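Local coordinates for protein spartin (Homo sapiens, PDB 4U7I) that turns over lipid droplets as a lipophagy receptor and lipid transfer protein, and binds the ESCRT-III protein IST1 through the MIT domain, at residues E12-A17 and Q73-T78; L25-L30 and K37-Q42. One frame throughout, in Å; residues are numbered along the deposited sequence.

How the contacts relate
Both contacts use helix 5-29 of the three-helix MIT domain, at different levels and against different partners. Contact 1 pairs residues 12-17 with helix 63-90; contact 2 pairs the last turn of helix 5-29, within 25-30, with helix 33-51. The centre of contact 1 lies about 3 Å, and that of contact 2 about 13 Å, from the centre of the chain. Contact 2 is nested in the loop that contact 1 closes. Their centres stand about 16 Å apart, their nearest atoms about 6 Å. Both nevertheless supply residues to the site of the bound IST1 peptide: Tyr-14 and Lys-74 in contact 1, Leu-25, Asp-28 and Tyr-40 in contact 2. One peptide thus reaches both levels.

Contact 1 (E12-A17 and Q73-T78); sequences EAYKKA and QKMKET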
# COMPACT_ATOMS: atom_id res chain seq x y z
N GLU A 12 10.27 2.11 -5.61
CA GLU A 12 10.30 3.18 -4.61
C GLU A 12 8.93 3.35 -3.99
O GLU A 12 8.80 3.54 -2.78
CB GLU A 12 10.76 4.51 -5.21
CG GLU A 12 12.16 4.54 -5.82
CD GLU A 12 13.17 3.65 -5.11
OE1 GLU A 12 13.45 3.89 -3.92
OE2 GLU A 12 13.69 2.72 -5.76
N ALA A 13 7.89 3.29 -4.82
CA ALA A 13 6.52 3.45 -4.36
C ALA A 13 6.13 2.33 -3.41
O ALA A 13 5.46 2.55 -2.41
CB ALA A 13 5.55 3.50 -5.54
N TYR A 14 6.55 1.12 -3.76
CA TYR A 14 6.30 -0.08 -2.95
C TYR A 14 6.88 0.06 -1.55
O TYR A 14 6.20 -0.17 -0.54
CB TYR A 14 6.91 -1.27 -3.69
CG TYR A 14 6.74 -2.64 -3.10
CD1 TYR A 14 5.58 -3.38 -3.28
CD2 TYR A 14 7.81 -3.25 -2.44
CE1 TYR A 14 5.47 -4.67 -2.78
CE2 TYR A 14 7.70 -4.53 -1.93
CZ TYR A 14 6.53 -5.24 -2.10
OH TYR A 14 6.46 -6.52 -1.58
N LYS A 15 8.14 0.49 -1.48
CA LYS A 15 8.83 0.64 -0.20
C LYS A 15 8.23 1.76 0.65
O LYS A 15 8.00 1.59 1.86
CB LYS A 15 10.32 0.91 -0.44
CG LYS A 15 11.06 -0.24 -1.09
CD LYS A 15 12.52 0.11 -1.32
CE LYS A 15 13.30 -1.07 -1.87
N LYS A 16 7.99 2.91 0.02
CA LYS A 16 7.40 4.04 0.74
C LYS A 16 5.98 3.74 1.17
O LYS A 16 5.57 4.11 2.27
CB LYS A 16 7.43 5.32 -0.09
CG LYS A 16 8.78 6.06 -0.11
CD LYS A 16 8.73 7.27 -1.04
CE LYS A 16 9.59 8.44 -0.53
N ALA A 17 5.19 3.11 0.29
CA ALA A 17 3.83 2.80 0.67
C ALA A 17 3.83 1.89 1.88
O ALA A 17 3.03 2.08 2.80
CB ALA A 17 3.06 2.14 -0.48
N GLN A 73 0.67 -5.84 -7.88
CA GLN A 73 -0.40 -6.70 -7.38
C GLN A 73 -0.61 -6.45 -5.90
O GLN A 73 -1.74 -6.22 -5.44
CB GLN A 73 -0.09 -8.18 -7.60
CG GLN A 73 -1.18 -9.09 -7.05
CD GLN A 73 -1.05 -10.54 -7.46
OE1 GLN A 73 -0.20 -10.90 -8.28
NE2 GLN A 73 -1.90 -11.38 -6.88
N LYS A 74 0.49 -6.48 -5.15
CA LYS A 74 0.44 -6.29 -3.71
C LYS A 74 -0.09 -4.91 -3.37
O LYS A 74 -0.88 -4.74 -2.44
CB LYS A 74 1.83 -6.47 -3.08
CG LYS A 74 2.40 -7.87 -3.17
CD LYS A 74 1.54 -8.86 -2.40
CE LYS A 74 2.23 -10.21 -2.31
NZ LYS A 74 1.31 -11.26 -1.78
N MET A 75 0.36 -3.92 -4.12
CA MET A 75 -0.04 -2.55 -3.87
C MET A 75 -1.53 -2.34 -4.13
O MET A 75 -2.19 -1.60 -3.40
CB MET A 75 0.81 -1.58 -4.70
CG MET A 75 2.23 -1.46 -4.14
SD MET A 75 3.15 -0.07 -4.80
CE MET A 75 3.68 -0.76 -6.36
N LYS A 76 -2.08 -2.99 -5.16
CA LYS A 76 -3.50 -2.82 -5.44
C LYS A 76 -4.35 -3.40 -4.32
O LYS A 76 -5.37 -2.83 -3.94
CB LYS A 76 -3.89 -3.46 -6.78
CG LYS A 76 -3.45 -2.65 -7.96
CD LYS A 76 -3.90 -3.28 -9.25
CE LYS A 76 -3.12 -4.54 -9.55
NZ LYS A 76 -3.58 -5.13 -10.84
N GLU A 77 -3.92 -4.53 -3.77
CA GLU A 77 -4.65 -5.17 -2.69
C GLU A 77 -4.64 -4.29 -1.45
O GLU A 77 -5.65 -4.10 -0.78
CB GLU A 77 -4.04 -6.54 -2.39
CG GLU A 77 -4.67 -7.26 -1.23
CD GLU A 77 -4.27 -8.72 -1.19
OE1 GLU A 77 -3.77 -9.22 -2.23
OE2 GLU A 77 -4.45 -9.37 -0.14
N THR A 78 -3.47 -3.75 -1.14
CA THR A 78 -3.33 -2.92 0.03
C THR A 78 -4.06 -1.60 -0.15
O THR A 78 -4.67 -1.09 0.80
CB THR A 78 -1.85 -2.69 0.34
OG1 THR A 78 -1.32 -3.90 0.87
CG2 THR A 78 -1.65 -1.57 1.35
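Tyr-14 and Met-75 carry most of this contact between helices 5-29 and 63-90, the first and last helices of the MIT three-helix bundle. The two run in the same general sense: the local axes of 12-17 and 73-78 make an angle of 38° and approach to 10.7 Å, with Tyr-14 and Met-75 nearest in the backbone.

The thioether contacts are directed at the backbone rather than at a ring face. Met-75 SD lies 3.7 Å from both Tyr-14 CA and Tyr-14 N. A looser apolar contact joins the same sulfur to Ala-13 CB, 4.4 Å from Met-75 SD. The Met-75 chain extends across the gap and bends only at its last torsion (chi3 -81°), which turns the methyl group aside after the sulfur has met helix 5-29. Leu-47 of helix 33-51 also packs on Met-75, tying all three helices together here.

The aromatic contacts are made at an edge. With CG of Tyr-14 anti to the backbone nitrogen (chi1 -178°), the ring lies beside helix 63-90, and its CD1 is 4.0 Å from Met-75 CG, close to the ring plane. The same ring stacks with an aromatic side chain of the bound IST1 peptide.

Lys-74 divides its chain between two roles. Its NZ leads away from 12-17 to an acidic side chain of the bound peptide, with which it forms a salt bridge, whereas Lys-74 CB rests 4.1 Å from Tyr-14 CE1.

Contact 2 (L25-L30 and K37-Q42); sequences LNTDEL and KNYYKQ
Tyr-40 buries more surface than any other residue of this contact, and its hydroxyl reaches the backbone and side chains of the facing turn. The OH donates a hydrogen bond of 2.7 Å to Asp-28 OD2, which accepts through its anti lone pair, the one away from OD1. OD2 lies in the plane of the ring, at its edge, yet the carboxylate itself is turned 60° from that plane. Asp-28 places the group there with chi1 near -157°, CG lying roughly anti to the backbone nitrogen. The same OD2 also forms a salt bridge with Arg-85 of helix 63-90, so one oxygen is gripped by two helices; the guanidinium charge would be expected to stabilise the carboxylate in its ionised form.

Leu-25 packs on the end of the phenol: its CD2 lies 3.6 Å from Tyr-40 OH, although the CB of Leu-25 points away from 37-42, and its CG makes apolar contact with Tyr-40 CE1 at 4.3 Å.

These residues close the first helical hairpin of the MIT three-helix bundle: the axes of 25-29 and 37-42 are nearly antiparallel, at 156°, and come within 9.2 Å.

Tyr-39 and Thr-27 make the second cluster, with their side chains crossing at about a right angle. Thr-27 CG2 is 3.7 Å from Tyr-39 CE2, near the ring plane, and Thr-27 OG1 meets the same edge at 3.7 Å from Tyr-39 CD2. The one proton of that hydroxyl is shared between the carbonyl oxygens of Lys-23 and Gly-24. The far end of Tyr-39 is held as well, its OH hydrogen-bonding to Glu-35 OE2, while Lys-23 makes a cation-pi contact with the Tyr-39 ring.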
# COMPACT_ATOMS: atom_id res chain seq x y z
N LEU A 25 -0.99 1.55 10.38
CA LEU A 25 -1.51 0.41 11.15
C LEU A 25 -1.01 0.42 12.59
O LEU A 25 -1.77 0.13 13.52
CB LEU A 25 -1.13 -0.91 10.49
CG LEU A 25 -1.95 -1.25 9.25
CD1 LEU A 25 -1.20 -2.29 8.45
CD2 LEU A 25 -3.33 -1.76 9.68
N ASN A 26 0.27 0.74 12.80
CA ASN A 26 0.77 0.84 14.18
C ASN A 26 -0.03 1.84 15.00
O ASN A 26 -0.40 1.56 16.15
CB ASN A 26 2.25 1.27 14.22
CG ASN A 26 3.21 0.15 13.89
OD1 ASN A 26 2.81 -1.01 13.77
ND2 ASN A 26 4.49 0.49 13.77
N THR A 27 -0.28 3.02 14.43
CA THR A 27 -0.97 4.07 15.20
C THR A 27 -2.44 3.75 15.35
O THR A 27 -3.06 4.05 16.36
CB THR A 27 -0.79 5.46 14.55
OG1 THR A 27 -1.13 5.42 13.17
CG2 THR A 27 0.68 5.86 14.66
N ASP A 28 -2.99 3.11 14.33
CA ASP A 28 -4.38 2.67 14.38
C ASP A 28 -4.59 1.65 15.50
O ASP A 28 -5.55 1.73 16.28
CB ASP A 28 -4.77 2.08 13.02
CG ASP A 28 -6.26 2.11 12.76
OD1 ASP A 28 -7.02 2.24 13.74
OD2 ASP A 28 -6.67 2.00 11.58
N GLU A 29 -3.68 0.68 15.60
CA GLU A 29 -3.78 -0.33 16.65
C GLU A 29 -3.66 0.31 18.03
O GLU A 29 -4.24 -0.18 18.99
CB GLU A 29 -2.72 -1.42 16.45
CG GLU A 29 -3.00 -2.28 15.23
CD GLU A 29 -1.79 -3.01 14.70
OE1 GLU A 29 -0.67 -2.74 15.20
OE2 GLU A 29 -1.96 -3.84 13.78
N LEU A 30 -2.91 1.41 18.12
CA LEU A 30 -2.69 2.08 19.39
C LEU A 30 -3.81 3.08 19.69
O LEU A 30 -3.81 3.73 20.73
CB LEU A 30 -1.32 2.77 19.38
CG LEU A 30 -0.60 3.02 20.69
CD1 LEU A 30 -0.68 1.79 21.58
CD2 LEU A 30 0.85 3.38 20.40
N LYS A 37 -4.93 8.28 10.13
CA LYS A 37 -5.51 8.78 8.88
C LYS A 37 -4.45 9.50 8.07
O LYS A 37 -4.42 9.38 6.84
CB LYS A 37 -6.69 9.72 9.17
CG LYS A 37 -7.92 9.01 9.74
CD LYS A 37 -9.15 9.91 9.77
CE LYS A 37 -9.13 10.86 10.95
NZ LYS A 37 -10.48 11.43 11.23
N ASN A 38 -3.58 10.22 8.77
CA ASN A 38 -2.48 10.94 8.13
C ASN A 38 -1.56 10.01 7.35
O ASN A 38 -1.26 10.24 6.18
CB ASN A 38 -1.66 11.69 9.17
CG ASN A 38 -0.48 12.42 8.57
OD1 ASN A 38 -0.56 12.92 7.44
ND2 ASN A 38 0.62 12.48 9.30
N TYR A 39 -1.10 8.96 8.01
CA TYR A 39 -0.19 8.02 7.36
C TYR A 39 -0.88 7.26 6.26
O TYR A 39 -0.29 7.03 5.20
CB TYR A 39 0.40 7.06 8.38
CG TYR A 39 1.13 7.78 9.48
CD1 TYR A 39 1.95 8.86 9.21
CD2 TYR A 39 0.98 7.39 10.80
CE1 TYR A 39 2.61 9.53 10.23
CE2 TYR A 39 1.64 8.04 11.82
CZ TYR A 39 2.44 9.11 11.53
OH TYR A 39 3.07 9.76 12.58
N TYR A 40 -2.14 6.88 6.48
CA TYR A 40 -2.87 6.15 5.47
C TYR A 40 -2.98 6.98 4.19
O TYR A 40 -2.80 6.45 3.09
CB TYR A 40 -4.27 5.75 5.96
CG TYR A 40 -4.33 4.63 6.98
CD1 TYR A 40 -3.38 3.62 7.03
CD2 TYR A 40 -5.38 4.58 7.90
CE1 TYR A 40 -3.47 2.58 7.96
CE2 TYR A 40 -5.46 3.57 8.85
CZ TYR A 40 -4.51 2.58 8.88
OH TYR A 40 -4.61 1.58 9.83
N LYS A 41 -3.28 8.27 4.33
CA LYS A 41 -3.41 9.11 3.15
C LYS A 41 -2.08 9.23 2.43
O LYS A 41 -2.03 9.25 1.20
CB LYS A 41 -3.95 10.50 3.52
CG LYS A 41 -5.44 10.49 3.84
CD LYS A 41 -5.98 11.87 4.12
CE LYS A 41 -5.51 12.39 5.45
N GLN A 42 -0.98 9.29 3.18
CA GLN A 42 0.32 9.35 2.53
C GLN A 42 0.58 8.03 1.82
O GLN A 42 1.10 8.02 0.70
CB GLN A 42 1.44 9.66 3.52
CG GLN A 42 1.30 11.04 4.13
CD GLN A 42 2.46 11.38 5.03
OE1 GLN A 42 3.59 11.55 4.57
NE2 GLN A 42 2.18 11.48 6.33